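Side-chain contact in ethylbenzene dehydrogenase alpha-subunit (Aromatoleum aromaticum, PDB 2IVF), which is the molybdenum-containing subunit of a dehydrogenase of the molybdopterin oxidoreductase family, carrying two pterin guanine dinucleotides and an iron/sulfur cluster: residues Asn134-Gly139 with His855-Thr860. Sequence-based numbering, arbitrary orientation.
Sequences NNNLYG and HSTHLT. With MD1 (phosphoric acid 4-(2-amino-4-oxo-3,4,5,6,-tetrahydro-pteridin-6-yl)-2-hydroxy-3,4-dimercapto-but-3-en-yl ester guanylate ester), chain N.
N136 reaches out from the short helix 134-137 and sets its carboxamide against the segment 855-860. Its CB points toward that segment, and with CG anti to its own carbonyl carbon (chi1 -74°) the amide is carried to CD2 of H858. Amide and imidazole planes stand nearly perpendicular, 81° apart. OD1 comes to the ring edge, close to the imidazole plane, 3.4 Å from CD2 of H858. The other branch, ND2, lies beside the same CD2 and comes within 3.0 Å of T857 O, while the T857 methyl CG2 lies 4.1 Å from ND2. That same methyl lies over one face of the H858 ring, offset toward its rim, and all three residues are buried. ND1 of H858 accepts a hydrogen bond from the backbone N of I854, which helps fix the ring's rotation.

The H855-S856 end of the segment binds MD1. S856 grips one phosphate twice, its backbone N bonding to O1A along a nearly straight line (166°) and its OG donating to O2A at 2.8 Å. H855 ND1 pairs with MD1 O11, also at 2.8 Å, the ligand oxygen lying at the ring edge, while NE2 is bonded to I85 O. The segment belongs to the molybdopterin dinucleotide-binding domain, of the double-psi beta-barrel clan; its S856 end holds the MD1 phosphate, and the H858 side chain comes within about 5 Å of the iron/sulfur cluster.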
# COMPACT_ATOMS: atom_id res chain seq x y z
N ASN A 134 -4.84 13.28 -2.63
CA ASN A 134 -5.69 14.27 -3.23
C ASN A 134 -6.85 13.63 -4.01
O ASN A 134 -7.92 14.20 -4.12
CB ASN A 134 -4.86 15.15 -4.17
CG ASN A 134 -4.47 14.44 -5.48
OD1 ASN A 134 -3.35 13.91 -5.62
ND2 ASN A 134 -5.35 14.50 -6.47
N ASN A 135 -6.63 12.43 -4.55
CA ASN A 135 -7.67 11.74 -5.31
C ASN A 135 -8.77 11.23 -4.44
O ASN A 135 -9.92 11.20 -4.86
CB ASN A 135 -7.04 10.61 -6.10
CG ASN A 135 -6.05 11.13 -7.09
OD1 ASN A 135 -6.44 11.76 -8.07
ND2 ASN A 135 -4.76 11.04 -6.78
N ASN A 136 -8.43 10.87 -3.20
CA ASN A 136 -9.45 10.49 -2.23
C ASN A 136 -10.39 11.64 -1.93
O ASN A 136 -11.61 11.48 -1.82
CB ASN A 136 -8.84 10.00 -0.94
CG ASN A 136 -8.24 8.62 -1.05
OD1 ASN A 136 -7.26 8.44 -1.74
ND2 ASN A 136 -8.81 7.64 -0.34
N LEU A 137 -9.82 12.82 -1.76
CA LEU A 137 -10.60 13.99 -1.40
C LEU A 137 -11.62 14.40 -2.47
O LEU A 137 -12.58 15.08 -2.17
CB LEU A 137 -9.67 15.16 -1.09
CG LEU A 137 -8.72 14.97 0.07
CD1 LEU A 137 -7.89 16.29 0.26
CD2 LEU A 137 -9.45 14.57 1.35
N TYR A 138 -11.43 14.02 -3.72
CA TYR A 138 -12.40 14.37 -4.75
C TYR A 138 -13.01 13.13 -5.37
O TYR A 138 -13.66 13.23 -6.40
CB TYR A 138 -11.75 15.33 -5.76
CG TYR A 138 -11.11 16.44 -4.93
CD1 TYR A 138 -11.91 17.44 -4.38
CD2 TYR A 138 -9.73 16.41 -4.60
CE1 TYR A 138 -11.35 18.43 -3.57
CE2 TYR A 138 -9.15 17.36 -3.80
CZ TYR A 138 -9.97 18.37 -3.27
OH TYR A 138 -9.47 19.32 -2.45
N GLY A 139 -12.93 12.00 -4.67
CA GLY A 139 -13.41 10.76 -5.23
C GLY A 139 -14.86 10.45 -4.93
O GLY A 139 -15.43 10.92 -3.94
N HIS A 855 -5.74 -0.02 5.03
CA HIS A 855 -7.04 -0.63 5.31
C HIS A 855 -7.97 -0.42 4.11
O HIS A 855 -7.53 -0.65 2.99
CB HIS A 855 -7.56 -0.10 6.64
CG HIS A 855 -6.57 -0.29 7.70
ND1 HIS A 855 -6.30 -1.52 8.24
CD2 HIS A 855 -5.63 0.55 8.19
CE1 HIS A 855 -5.30 -1.41 9.09
NE2 HIS A 855 -4.87 -0.17 9.08
N SER A 856 -9.22 0.05 4.30
CA SER A 856 -10.13 0.25 3.17
C SER A 856 -10.16 1.69 2.67
O SER A 856 -10.96 2.03 1.79
CB SER A 856 -11.56 -0.19 3.52
OG SER A 856 -11.59 -1.51 4.04
N THR A 857 -9.33 2.53 3.26
CA THR A 857 -9.32 3.96 2.98
C THR A 857 -9.22 4.27 1.50
O THR A 857 -9.90 5.21 1.01
CB THR A 857 -8.18 4.63 3.77
OG1 THR A 857 -8.53 4.51 5.15
CG2 THR A 857 -8.00 6.12 3.42
N HIS A 858 -8.45 3.45 0.79
CA HIS A 858 -8.18 3.66 -0.64
C HIS A 858 -8.71 2.52 -1.52
O HIS A 858 -8.48 2.51 -2.78
CB HIS A 858 -6.68 3.78 -0.87
CG HIS A 858 -5.99 4.66 0.11
ND1 HIS A 858 -5.54 4.21 1.32
CD2 HIS A 858 -5.71 5.98 0.07
CE1 HIS A 858 -5.00 5.21 2.00
NE2 HIS A 858 -5.05 6.29 1.24
N LEU A 859 -9.41 1.58 -0.91
CA LEU A 859 -9.92 0.43 -1.65
C LEU A 859 -11.10 0.78 -2.54
O LEU A 859 -11.48 0.01 -3.44
CB LEU A 859 -10.26 -0.74 -0.71
CG LEU A 859 -9.08 -1.50 -0.13
CD1 LEU A 859 -9.60 -2.71 0.75
CD2 LEU A 859 -8.05 -1.92 -1.25
N THR A 860 -11.69 1.93 -2.27
CA THR A 860 -12.75 2.43 -3.11
C THR A 860 -12.30 3.69 -3.85
O THR A 860 -13.13 4.48 -4.32
CB THR A 860 -14.08 2.64 -2.30
OG1 THR A 860 -13.82 3.41 -1.10
CG2 THR A 860 -14.73 1.30 -1.99
PB MD1 N . -10.84 -1.23 10.16
O3B MD1 N . -10.50 -0.70 8.71
O1B MD1 N . -10.31 -0.24 11.13
O2B MD1 N . -12.21 -1.79 10.26
O3A MD1 N . -9.90 -2.50 10.24
C10 MD1 N . -8.54 -2.44 10.74
C11 MD1 N . -7.98 -3.83 10.46
O11 MD1 N . -7.67 -3.79 9.03
C12 MD1 N . -6.70 -4.04 11.22
S12 MD1 N . -5.83 -2.73 11.90
C13 MD1 N . -6.14 -5.28 11.34
S13 MD1 N . -4.68 -5.55 12.14
C14 MD1 N . -6.79 -6.50 10.81
N15 MD1 N . -6.10 -7.27 9.82
C16 MD1 N . -6.70 -8.33 9.20
C15 MD1 N . -5.91 -9.09 8.35
O14 MD1 N . -4.70 -8.82 8.16
N17 MD1 N . -6.57 -10.08 7.69
C17 MD1 N . -7.92 -10.34 7.93
N16 MD1 N . -8.46 -11.35 7.25
N18 MD1 N . -8.64 -9.61 8.80
C20 MD1 N . -8.04 -8.63 9.43
N8 MD1 N . -8.75 -7.92 10.35
C7 MD1 N . -8.25 -6.77 11.06
PA MD1 N . -11.41 -0.15 7.50
O1A MD1 N . -10.49 0.71 6.69
O2A MD1 N . -12.01 -1.31 6.82
O5' MD1 N . -12.55 0.72 8.15
C5' MD1 N . -12.15 1.97 8.71
C4' MD1 N . -13.04 3.04 8.20
O4' MD1 N . -12.43 4.23 8.69
C1' MD1 N . -12.78 5.23 7.72
N9 MD1 N . -11.94 6.44 7.77
C4 MD1 N . -12.37 7.59 8.28
N3 MD1 N . -13.56 7.89 8.84
C2 MD1 N . -13.79 9.12 9.31
N2 MD1 N . -14.98 9.43 9.89
N1 MD1 N . -12.81 10.08 9.11
C6 MD1 N . -11.58 9.84 8.55
O6 MD1 N . -10.76 10.75 8.49
C5 MD1 N . -11.34 8.52 8.11
N7 MD1 N . -10.33 7.91 7.51
C8 MD1 N . -10.71 6.64 7.32
C2' MD1 N . -12.58 4.53 6.37
O2' MD1 N . -13.35 5.13 5.30
C3' MD1 N . -12.95 3.07 6.67
O3' MD1 N . -14.24 2.71 6.10